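Local coordinates for nitroreductase family protein (Sphingopyxis sp., PDB 7DP0) that probably reduces nitro groups of dinitroaniline herbicides, using a bound flavin mononucleotide cofactor and NADPH as electron donor, at residues A16-V21 / V161-V166; F101-A106 / N213-P218; V136-H141 / L201-A206. One frame throughout, in Å; residues are numbered along the deposited sequence.

Interaction 1: A16-V21 / V161-V166. With FMN (flavin mononucleotide), chain C.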
loop_
_atom_site.group_PDB
_atom_site.type_symbol
_atom_site.label_atom_id
_atom_site.label_comp_id
_atom_site.label_asym_id
_atom_site.label_seq_id
_atom_site.Cartn_x
_atom_site.Cartn_y
_atom_site.Cartn_z
ATOM N N ALA A 16 4.596 -12.612 -8.288
ATOM C CA ALA A 16 5.879 -13.303 -8.354
ATOM C C ALA A 16 6.789 -12.641 -9.369
ATOM O O ALA A 16 7.995 -12.513 -9.172
ATOM C CB ALA A 16 5.659 -14.788 -8.729
ATOM N N ARG A 17 6.193 -12.237 -10.483
ATOM C CA ARG A 17 6.955 -11.708 -11.597
ATOM C C ARG A 17 7.243 -10.223 -11.420
ATOM O O ARG A 17 8.095 -9.674 -12.117
ATOM C CB ARG A 17 6.216 -11.962 -12.920
ATOM C CG ARG A 17 6.259 -13.431 -13.416
ATOM C CD ARG A 17 5.878 -13.471 -14.907
ATOM N NE ARG A 17 5.910 -14.786 -15.558
ATOM C CZ ARG A 17 5.297 -15.888 -15.130
ATOM N NH1 ARG A 17 4.541 -15.870 -14.039
ATOM N NH2 ARG A 17 5.416 -17.015 -15.825
ATOM N N ARG A 18 6.568 -9.565 -10.480
ATOM C CA ARG A 18 6.843 -8.139 -10.287
ATOM C C ARG A 18 8.153 -7.968 -9.539
ATOM O O ARG A 18 8.343 -8.542 -8.472
ATOM C CB ARG A 18 5.721 -7.413 -9.526
ATOM C CG ARG A 18 5.936 -5.888 -9.463
ATOM C CD ARG A 18 5.653 -5.270 -8.074
ATOM N NE ARG A 18 6.405 -5.966 -7.029
ATOM C CZ ARG A 18 7.676 -5.728 -6.700
ATOM N NH1 ARG A 18 8.387 -4.776 -7.310
ATOM N NH2 ARG A 18 8.240 -6.455 -5.738
ATOM N N ARG A 19 9.050 -7.174 -10.121
ATOM C CA ARG A 19 10.293 -6.786 -9.462
ATOM C C ARG A 19 10.572 -5.340 -9.788
ATOM O O ARG A 19 9.971 -4.786 -10.719
ATOM C CB ARG A 19 11.463 -7.667 -9.925
ATOM C CG ARG A 19 12.002 -7.321 -11.297
ATOM C CD ARG A 19 13.217 -8.205 -11.666
ATOM N NE ARG A 19 14.379 -7.902 -10.829
ATOM C CZ ARG A 19 15.247 -8.808 -10.371
ATOM N NH1 ARG A 19 15.114 -10.088 -10.684
ATOM N NH2 ARG A 19 16.269 -8.427 -9.612
ATOM N N SER A 20 11.496 -4.739 -9.038
ATOM C CA SER A 20 11.962 -3.396 -9.335
ATOM C C SER A 20 12.953 -3.414 -10.509
ATOM O O SER A 20 14.130 -3.768 -10.349
ATOM C CB SER A 20 12.588 -2.778 -8.080
ATOM O OG SER A 20 11.565 -2.557 -7.117
ATOM N N VAL A 21 12.477 -2.996 -11.679
ATOM C CA VAL A 21 13.283 -3.067 -12.888
ATOM C C VAL A 21 14.161 -1.837 -13.092
ATOM O O VAL A 21 13.675 -0.710 -13.173
ATOM C CB VAL A 21 12.395 -3.289 -14.119
ATOM C CG1 VAL A 21 13.189 -3.029 -15.414
ATOM C CG2 VAL A 21 11.829 -4.722 -14.098
ATOM N N VAL A 161 -1.199 -0.838 -9.353
ATOM C CA VAL A 161 -0.630 -0.408 -10.635
ATOM C C VAL A 161 0.536 -1.292 -11.040
ATOM O O VAL A 161 0.569 -1.812 -12.177
ATOM C CB VAL A 161 -0.119 1.067 -10.568
ATOM C CG1 VAL A 161 0.647 1.447 -11.852
ATOM C CG2 VAL A 161 -1.278 2.017 -10.298
ATOM N N MET A 162 1.486 -1.477 -10.116
ATOM C CA MET A 162 2.694 -2.254 -10.451
ATOM C C MET A 162 2.327 -3.671 -10.887
ATOM O O MET A 162 2.824 -4.155 -11.918
ATOM C CB MET A 162 3.659 -2.297 -9.272
ATOM C CG MET A 162 4.265 -0.953 -8.969
ATOM S SD MET A 162 5.514 -0.951 -7.682
ATOM C CE MET A 162 4.492 -0.795 -6.204
ATOM N N LEU A 163 1.402 -4.295 -10.156
ATOM C CA LEU A 163 0.922 -5.632 -10.532
ATOM C C LEU A 163 0.232 -5.635 -11.895
ATOM O O LEU A 163 0.436 -6.552 -12.694
ATOM C CB LEU A 163 -0.038 -6.168 -9.459
ATOM C CG LEU A 163 0.644 -6.473 -8.114
ATOM C CD1 LEU A 163 -0.334 -6.969 -7.048
ATOM C CD2 LEU A 163 1.758 -7.505 -8.314
ATOM N N LEU A 164 -0.572 -4.604 -12.168
ATOM C CA LEU A 164 -1.306 -4.540 -13.441
ATOM C C LEU A 164 -0.331 -4.335 -14.594
ATOM O O LEU A 164 -0.525 -4.895 -15.670
ATOM C CB LEU A 164 -2.363 -3.425 -13.420
ATOM C CG LEU A 164 -3.650 -3.685 -12.634
ATOM C CD1 LEU A 164 -4.395 -2.381 -12.317
ATOM C CD2 LEU A 164 -4.574 -4.688 -13.349
ATOM N N LEU A 165 0.735 -3.564 -14.352
ATOM C CA LEU A 165 1.723 -3.298 -15.391
ATOM C C LEU A 165 2.356 -4.613 -15.862
ATOM O O LEU A 165 2.486 -4.847 -17.061
ATOM C CB LEU A 165 2.791 -2.313 -14.887
ATOM C CG LEU A 165 2.380 -0.838 -14.837
ATOM C CD1 LEU A 165 3.374 0.004 -14.029
ATOM C CD2 LEU A 165 2.185 -0.256 -16.247
ATOM N N VAL A 166 2.751 -5.454 -14.904
ATOM C CA VAL A 166 3.320 -6.793 -15.166
ATOM C C VAL A 166 2.369 -7.732 -15.930
ATOM O O VAL A 166 2.770 -8.462 -16.855
ATOM C CB VAL A 166 3.730 -7.466 -13.830
ATOM C CG1 VAL A 166 3.942 -8.979 -14.009
ATOM C CG2 VAL A 166 4.972 -6.776 -13.260
HETATM N N1 FMN C . 14.760 1.190 -5.828
HETATM C C2 FMN C . 15.736 2.080 -6.274
HETATM O O2 FMN C . 16.730 1.700 -6.877
HETATM N N3 FMN C . 15.633 3.438 -6.068
HETATM C C4 FMN C . 14.552 3.953 -5.408
HETATM O O4 FMN C . 14.467 5.177 -5.257
HETATM C C4A FMN C . 13.575 3.076 -4.937
HETATM N N5 FMN C . 12.492 3.593 -4.275
HETATM C C5A FMN C . 11.480 2.781 -3.817
HETATM C C6 FMN C . 10.407 3.359 -3.168
HETATM C C7 FMN C . 9.374 2.568 -2.698
HETATM C C7M FMN C . 8.186 3.172 -2.002
HETATM C C8 FMN C . 9.426 1.202 -2.880
HETATM C C8M FMN C . 8.285 0.387 -2.366
HETATM C C9 FMN C . 10.513 0.616 -3.519
HETATM C C9A FMN C . 11.553 1.402 -4.005
HETATM N N10 FMN C . 12.658 0.853 -4.666
HETATM C C10 FMN C . 13.665 1.688 -5.143
HETATM C "C1'" FMN C . 12.740 -0.629 -4.896
HETATM C "C2'" FMN C . 13.166 -1.418 -3.653
HETATM O "O2'" FMN C . 14.558 -1.347 -3.458
HETATM C "C3'" FMN C . 12.703 -2.862 -3.854
HETATM O "O3'" FMN C . 11.297 -2.828 -3.871
HETATM C "C4'" FMN C . 13.170 -3.893 -2.817
HETATM O "O4'" FMN C . 14.569 -4.135 -2.896
HETATM C "C5'" FMN C . 12.477 -5.208 -3.140
HETATM O "O5'" FMN C . 12.967 -5.668 -4.397
HETATM P P FMN C . 11.972 -5.921 -5.639
HETATM O O1P FMN C . 12.786 -5.905 -6.922
HETATM O O2P FMN C . 10.902 -4.870 -5.731
HETATM O O3P FMN C . 11.307 -7.277 -5.442
#
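Arg18 lies between helix 148-167 and the flavin phosphate, its aliphatic part on the helix and its guanidinium at the cofactor. Its CB packs 3.9 Å from Val166 CG2 and also touches Leu163 CD2, while CD reaches Met162 CB at 3.8 Å; the arginine stem thus lies across Met162 and Leu163 and, a turn later, Val166. With CG anti to the backbone N (chi1 -174°), further bends at chi2 and chi3 carry CD past Met162 CB and turn the guanidinium edge to the phosphate. Arg18 NH1 bonds FMN O2P at 3.0 Å and Arg18 NH2 bonds the same oxygen at 3.1 Å, a two-pronged grip close to the guanidinium plane; NH2 also bonds O3P. Ser20 adds OG to O2P at 2.8 Å, and its backbone N donates a nearly straight bond (170°) to O1P, 2.7 Å away. Such an arginine- and serine-bearing turn that follows helix 11-17 holds the FMN phosphate in the nitroreductase fold, whose dimers build the pocket from both subunits. Here Arg18 NH2 also bonds the backbone O of Arg43 of the second subunit, and Pro45 of that subunit packs on both Arg18 and Met162. Nearby, Arg219 contributes another guanidinium to the cofactor. Farther out, where helix 11-17 ends, Arg17 CB rests 3.9 Å from Val166 CG1 before its extended chain leads away from helix 148-167.

Interaction 2: F101-A106 / N213-P218. With FMN (flavin mononucleotide), chain C.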
loop_
_atom_site.group_PDB
_atom_site.type_symbol
_atom_site.label_atom_id
_atom_site.label_comp_id
_atom_site.label_asym_id
_atom_site.label_seq_id
_atom_site.Cartn_x
_atom_site.Cartn_y
_atom_site.Cartn_z
ATOM N N PHE A 101 20.769 -3.451 2.744
ATOM C CA PHE A 101 22.091 -3.725 2.200
ATOM C C PHE A 101 22.219 -5.127 1.613
ATOM O O PHE A 101 23.027 -5.355 0.713
ATOM C CB PHE A 101 23.115 -3.424 3.280
ATOM C CG PHE A 101 23.050 -1.994 3.736
ATOM C CD1 PHE A 101 22.571 -1.666 4.993
ATOM C CD2 PHE A 101 23.398 -0.973 2.866
ATOM C CE1 PHE A 101 22.496 -0.349 5.393
ATOM C CE2 PHE A 101 23.322 0.342 3.250
ATOM C CZ PHE A 101 22.875 0.661 4.519
ATOM N N GLY A 102 21.437 -6.065 2.131
ATOM C CA GLY A 102 21.350 -7.378 1.526
ATOM C C GLY A 102 20.889 -7.246 0.078
ATOM O O GLY A 102 21.487 -7.844 -0.818
ATOM N N VAL A 103 19.832 -6.463 -0.162
ATOM C CA VAL A 103 19.347 -6.263 -1.527
ATOM C C VAL A 103 20.361 -5.446 -2.344
ATOM O O VAL A 103 20.575 -5.716 -3.530
ATOM C CB VAL A 103 17.944 -5.585 -1.559
ATOM C CG1 VAL A 103 18.012 -4.034 -1.530
ATOM C CG2 VAL A 103 17.188 -6.039 -2.790
ATOM N N GLY A 104 20.986 -4.460 -1.701
ATOM C CA GLY A 104 22.007 -3.630 -2.321
ATOM C C GLY A 104 23.161 -4.466 -2.843
ATOM O O GLY A 104 23.591 -4.316 -3.991
ATOM N N GLU A 105 23.664 -5.337 -1.969
ATOM C CA GLU A 105 24.741 -6.279 -2.271
ATOM C C GLU A 105 24.478 -7.089 -3.531
ATOM O O GLU A 105 25.353 -7.241 -4.374
ATOM C CB GLU A 105 24.913 -7.237 -1.097
ATOM C CG GLU A 105 25.889 -8.375 -1.324
ATOM C CD GLU A 105 26.039 -9.203 -0.073
ATOM O OE1 GLU A 105 25.225 -8.980 0.852
ATOM O OE2 GLU A 105 26.959 -10.046 -0.010
ATOM N N ALA A 106 23.270 -7.637 -3.620
ATOM C CA ALA A 106 22.824 -8.401 -4.780
ATOM C C ALA A 106 22.793 -7.551 -6.059
ATOM O O ALA A 106 23.308 -7.964 -7.101
ATOM C CB ALA A 106 21.460 -9.004 -4.503
ATOM N N ASN A 213 18.322 -6.986 -14.044
ATOM C CA ASN A 213 16.925 -7.410 -13.934
ATOM C C ASN A 213 16.748 -8.894 -13.657
ATOM O O ASN A 213 15.616 -9.368 -13.599
ATOM C CB ASN A 213 16.156 -7.045 -15.209
ATOM C CG ASN A 213 15.924 -5.546 -15.337
ATOM O OD1 ASN A 213 15.844 -4.846 -14.343
ATOM N ND2 ASN A 213 15.834 -5.054 -16.565
ATOM N N ARG A 214 17.849 -9.617 -13.429
ATOM C CA ARG A 214 17.788 -11.083 -13.377
ATOM C C ARG A 214 18.205 -11.713 -12.048
ATOM O O ARG A 214 18.012 -12.910 -11.844
ATOM C CB ARG A 214 18.660 -11.711 -14.483
ATOM C CG ARG A 214 18.190 -11.486 -15.907
ATOM C CD ARG A 214 18.850 -12.513 -16.843
ATOM N NE ARG A 214 18.077 -12.760 -18.061
ATOM C CZ ARG A 214 16.962 -13.488 -18.112
ATOM N NH1 ARG A 214 16.462 -14.036 -17.007
ATOM N NH2 ARG A 214 16.329 -13.658 -19.269
ATOM N N TRP A 215 18.794 -10.935 -11.150
ATOM C CA TRP A 215 19.235 -11.509 -9.890
ATOM C C TRP A 215 18.040 -11.767 -8.983
ATOM O O TRP A 215 17.089 -10.986 -8.967
ATOM C CB TRP A 215 20.245 -10.585 -9.218
ATOM C CG TRP A 215 19.749 -9.184 -9.132
ATOM C CD1 TRP A 215 19.713 -8.270 -10.139
ATOM C CD2 TRP A 215 19.206 -8.533 -7.975
ATOM N NE1 TRP A 215 19.175 -7.085 -9.687
ATOM C CE2 TRP A 215 18.858 -7.220 -8.361
ATOM C CE3 TRP A 215 18.975 -8.933 -6.656
ATOM C CZ2 TRP A 215 18.294 -6.301 -7.472
ATOM C CZ3 TRP A 215 18.415 -8.016 -5.771
ATOM C CH2 TRP A 215 18.084 -6.714 -6.185
ATOM N N PRO A 216 18.086 -12.866 -8.212
ATOM C CA PRO A 216 17.025 -13.220 -7.259
ATOM C C PRO A 216 16.948 -12.248 -6.075
ATOM O O PRO A 216 17.916 -12.095 -5.339
ATOM C CB PRO A 216 17.428 -14.627 -6.803
ATOM C CG PRO A 216 18.898 -14.662 -6.984
ATOM C CD PRO A 216 19.147 -13.887 -8.241
ATOM N N VAL A 217 15.822 -11.577 -5.907
ATOM C CA VAL A 217 15.684 -10.613 -4.813
ATOM C C VAL A 217 15.173 -11.306 -3.546
ATOM O O VAL A 217 14.173 -12.015 -3.581
ATOM C CB VAL A 217 14.746 -9.470 -5.193
ATOM C CG1 VAL A 217 14.805 -8.340 -4.152
ATOM C CG2 VAL A 217 15.084 -8.963 -6.591
ATOM N N PRO A 218 15.885 -11.124 -2.428
ATOM C CA PRO A 218 15.580 -11.790 -1.151
ATOM C C PRO A 218 14.340 -11.247 -0.426
ATOM O O PRO A 218 13.882 -10.136 -0.713
ATOM C CB PRO A 218 16.856 -11.548 -0.323
ATOM C CG PRO A 218 17.411 -10.270 -0.890
ATOM C CD PRO A 218 17.127 -10.331 -2.359
HETATM N N1 FMN C . 14.760 1.190 -5.828
HETATM C C2 FMN C . 15.736 2.080 -6.274
HETATM O O2 FMN C . 16.730 1.700 -6.877
HETATM N N3 FMN C . 15.633 3.438 -6.068
HETATM C C4 FMN C . 14.552 3.953 -5.408
HETATM O O4 FMN C . 14.467 5.177 -5.257
HETATM C C4A FMN C . 13.575 3.076 -4.937
HETATM N N5 FMN C . 12.492 3.593 -4.275
HETATM C C5A FMN C . 11.480 2.781 -3.817
HETATM C C6 FMN C . 10.407 3.359 -3.168
HETATM C C7 FMN C . 9.374 2.568 -2.698
HETATM C C7M FMN C . 8.186 3.172 -2.002
HETATM C C8 FMN C . 9.426 1.202 -2.880
HETATM C C8M FMN C . 8.285 0.387 -2.366
HETATM C C9 FMN C . 10.513 0.616 -3.519
HETATM C C9A FMN C . 11.553 1.402 -4.005
HETATM N N10 FMN C . 12.658 0.853 -4.666
HETATM C C10 FMN C . 13.665 1.688 -5.143
HETATM C "C1'" FMN C . 12.740 -0.629 -4.896
HETATM C "C2'" FMN C . 13.166 -1.418 -3.653
HETATM O "O2'" FMN C . 14.558 -1.347 -3.458
HETATM C "C3'" FMN C . 12.703 -2.862 -3.854
HETATM O "O3'" FMN C . 11.297 -2.828 -3.871
HETATM C "C4'" FMN C . 13.170 -3.893 -2.817
HETATM O "O4'" FMN C . 14.569 -4.135 -2.896
HETATM C "C5'" FMN C . 12.477 -5.208 -3.140
HETATM O "O5'" FMN C . 12.967 -5.668 -4.397
HETATM P P FMN C . 11.972 -5.921 -5.639
HETATM O O1P FMN C . 12.786 -5.905 -6.922
HETATM O O2P FMN C . 10.902 -4.870 -5.731
HETATM O O3P FMN C . 11.307 -7.277 -5.442
#
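Ala106 and Val103, one turn apart on helix 96-110, meet the six-membered ring of Trp215 in the tight part of this contact. The Ala106 methyl carbon CB lies 3.3 Å from Trp215 CE3, whereas Val103 CG2 comes at the ring's edge, in its plane, 3.6 Å from CH2. Val217 CG2 lies over the ring face opposite the one that Ala106 C approaches, both offset toward the rim, so the indole is held between helix and loop. Its chi1 of 51° sets CG between the backbone N and carbonyl carbon and turns the ring toward the helix. Were Trp215 replaced by alanine, loss of the indole is likely to open a gap against the Ala106 methyl, beside Val103 CG2, and deprive Arg19 of its cation-pi partner. The segment 213-218 belongs to the loop between strands 195-204 and 226-229 in this nitroreductase fold, and here, with helix 96-110, it lines the ribityl-phosphate side of the FMN pocket: Val103 CG2 lies 3.2 Å from FMN O4', and Val217 CG1 is 3.3 Å from FMN O5'. The two valines also touch each other, CG2 of Val103 to CG1 of Val217 at 3.6 Å. Toward the exposed side the packing thins, Pro218 CD lying 4.3 Å from Val103 CG2. The second subunit also reaches this contact: its Arg43 NH2 bonds Val217 O, and its Asn49 packs on Val103.

Interaction 3: V136-H141 / L201-A206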
loop_
_atom_site.group_PDB
_atom_site.type_symbol
_atom_site.label_atom_id
_atom_site.label_comp_id
_atom_site.label_asym_id
_atom_site.label_seq_id
_atom_site.Cartn_x
_atom_site.Cartn_y
_atom_site.Cartn_z
ATOM N N VAL A 136 8.590 6.681 -19.367
ATOM C CA VAL A 136 7.511 7.301 -18.620
ATOM C C VAL A 136 7.849 7.333 -17.136
ATOM O O VAL A 136 8.370 6.354 -16.594
ATOM C CB VAL A 136 6.161 6.544 -18.832
ATOM C CG1 VAL A 136 5.189 6.809 -17.694
ATOM C CG2 VAL A 136 5.536 6.892 -20.172
ATOM N N MET A 137 7.594 8.470 -16.494
ATOM C CA MET A 137 7.714 8.573 -15.039
ATOM C C MET A 137 6.400 8.996 -14.441
ATOM O O MET A 137 5.814 10.007 -14.854
ATOM C CB MET A 137 8.820 9.565 -14.644
ATOM C CG MET A 137 8.904 9.825 -13.137
ATOM S SD MET A 137 9.374 8.354 -12.179
ATOM C CE MET A 137 10.846 7.838 -13.046
ATOM N N LEU A 138 5.938 8.219 -13.471
ATOM C CA LEU A 138 4.730 8.539 -12.735
ATOM C C LEU A 138 5.135 9.147 -11.391
ATOM O O LEU A 138 5.985 8.588 -10.694
ATOM C CB LEU A 138 3.862 7.269 -12.534
ATOM C CG LEU A 138 2.595 7.366 -11.670
ATOM C CD1 LEU A 138 1.681 6.234 -12.074
ATOM C CD2 LEU A 138 2.863 7.307 -10.159
ATOM N N PHE A 139 4.530 10.270 -11.024
ATOM C CA PHE A 139 4.771 10.867 -9.706
ATOM C C PHE A 139 3.528 10.782 -8.822
ATOM O O PHE A 139 2.469 11.302 -9.177
ATOM C CB PHE A 139 5.236 12.312 -9.841
ATOM C CG PHE A 139 6.660 12.446 -10.305
ATOM C CD1 PHE A 139 7.709 12.074 -9.478
ATOM C CD2 PHE A 139 6.946 12.946 -11.567
ATOM C CE1 PHE A 139 9.021 12.189 -9.891
ATOM C CE2 PHE A 139 8.261 13.072 -12.003
ATOM C CZ PHE A 139 9.304 12.698 -11.163
ATOM N N LEU A 140 3.654 10.081 -7.697
ATOM C CA LEU A 140 2.535 9.868 -6.774
ATOM C C LEU A 140 2.593 10.847 -5.601
ATOM O O LEU A 140 3.568 10.863 -4.842
ATOM C CB LEU A 140 2.541 8.417 -6.268
ATOM C CG LEU A 140 1.536 7.962 -5.198
ATOM C CD1 LEU A 140 0.118 8.236 -5.606
ATOM C CD2 LEU A 140 1.723 6.470 -4.907
ATOM N N HIS A 141 1.523 11.617 -5.427
ATOM C CA HIS A 141 1.490 12.685 -4.438
ATOM C C HIS A 141 0.074 12.844 -3.848
ATOM O O HIS A 141 -0.895 12.250 -4.329
ATOM C CB HIS A 141 1.984 13.990 -5.078
ATOM C CG HIS A 141 1.273 14.332 -6.340
ATOM N ND1 HIS A 141 0.155 15.158 -6.365
ATOM C CD2 HIS A 141 1.451 13.935 -7.624
ATOM C CE1 HIS A 141 -0.283 15.270 -7.594
ATOM N NE2 HIS A 141 0.487 14.532 -8.393
ATOM N N LEU A 201 7.330 6.538 -9.989
ATOM C CA LEU A 201 7.236 5.180 -10.499
ATOM C C LEU A 201 7.695 5.176 -11.952
ATOM O O LEU A 201 6.981 5.652 -12.841
ATOM C CB LEU A 201 5.804 4.639 -10.370
ATOM C CG LEU A 201 5.679 3.171 -10.795
ATOM C CD1 LEU A 201 6.318 2.246 -9.727
ATOM C CD2 LEU A 201 4.221 2.790 -11.047
ATOM N N ALA A 202 8.900 4.661 -12.189
ATOM C CA ALA A 202 9.400 4.541 -13.549
ATOM C C ALA A 202 8.591 3.453 -14.243
ATOM O O ALA A 202 8.366 2.398 -13.673
ATOM C CB ALA A 202 10.884 4.218 -13.561
ATOM N N ILE A 203 8.151 3.719 -15.467
ATOM C CA ILE A 203 7.311 2.769 -16.186
ATOM C C ILE A 203 7.824 2.589 -17.607
ATOM O O ILE A 203 8.119 3.572 -18.324
ATOM C CB ILE A 203 5.816 3.221 -16.237
ATOM C CG1 ILE A 203 5.236 3.427 -14.842
ATOM C CG2 ILE A 203 4.945 2.207 -17.018
ATOM C CD1 ILE A 203 3.875 4.089 -14.880
ATOM N N GLY A 204 7.913 1.333 -18.027
ATOM C CA GLY A 204 8.296 1.046 -19.396
ATOM C C GLY A 204 8.378 -0.450 -19.610
ATOM O O GLY A 204 7.862 -1.239 -18.823
ATOM N N HIS A 205 9.010 -0.831 -20.705
ATOM C CA HIS A 205 9.291 -2.226 -21.018
ATOM C C HIS A 205 10.656 -2.661 -20.483
ATOM O O HIS A 205 11.673 -2.014 -20.751
ATOM C CB HIS A 205 9.229 -2.445 -22.528
ATOM C CG HIS A 205 7.871 -2.228 -23.107
ATOM N ND1 HIS A 205 7.411 -0.976 -23.486
ATOM C CD2 HIS A 205 6.857 -3.084 -23.366
ATOM C CE1 HIS A 205 6.190 -1.081 -23.960
ATOM N NE2 HIS A 205 5.822 -2.354 -23.896
ATOM N N ALA A 206 10.675 -3.743 -19.713
ATOM C CA ALA A 206 11.917 -4.257 -19.150
ATOM C C ALA A 206 12.866 -4.736 -20.235
ATOM O O ALA A 206 12.454 -5.202 -21.300
ATOM C CB ALA A 206 11.642 -5.395 -18.167
#
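The antiparallel sheet at the heart of the nitroreductase fold pairs strands 136-143 and 195-204 as its two inner strands, and here Val136, Met137 and Leu138 face Ile203, Ala202 and Leu201. The short segments run at 149° to each other. Leu138 and Leu201 form a hydrogen-bonded pair: Leu138 N donates to Leu201 O at 2.8 Å from above the carbonyl plane, and Leu201 N returns a 2.6 Å bond to Leu138 O within that carbonyl's plane. Val136 and Ile203 form the next such pair, less evenly, for Ile203 N to Val136 O is 2.9 Å whereas the reverse bond from Val136 N is weak. Between them Met137 and Ala202 are a non-hydrogen-bonded pair. On the sheet face carrying Val136, Leu138, Leu201 and Ile203 the aliphatic side chains touch near their roots, with Ile203 CD1 reaching further. Ile203 has CG1 anti to the carbonyl carbon (chi1 -58°), which carries CD1 across to Leu138 CB, 4.0 Å away, while Val136 CG1 crosses to Ile203 CB at 3.9 Å. Leu138 CB and Leu201 CB also meet at 3.9 Å. Helix 148-167 covers this face, Trp157 packing on Leu138 and Leu165 on Ile203, as in the alpha+beta nitroreductase fold, with helices flanking a central sheet. The other face is carried by Met137 and Ala202. Met137 bends at chi2 and chi3, curling its chain back over the neighbouring strand: SD comes 3.5 Å from Leu201 N, and CE touches Ala202 CB at 3.7 Å. The CG of Met137 rests over one face of the Phe139 ring, toward its rim; that ring in turn meets Trp178 edge to face, and Gln175 of strand 171-175, outermost in this chain's sheet, touches both Met137 and Ala202.

Overall arrangement
Interaction 3 lies deepest, all of its touching residues buried, and is built from main-chain bonds and aliphatic side chains. Interactions 1 and 2 are mostly buried too, but each has an exposed fringe and borders both FMN and the second subunit. Helix 148-167 connects interactions 1 and 3: Met162 touches both Arg18 and Leu201, while Val161 and Leu165 pack on Leu201 and Ile203 of the sheet. Interactions 1 and 2 join through Arg19, whose NH2 probably bonds Trp215 O. Their chemistry differs at the cofactor, charge and hydrogen bonds on the phosphate in interaction 1, apolar valines in interaction 2. Interactions 2 and 3 do not touch.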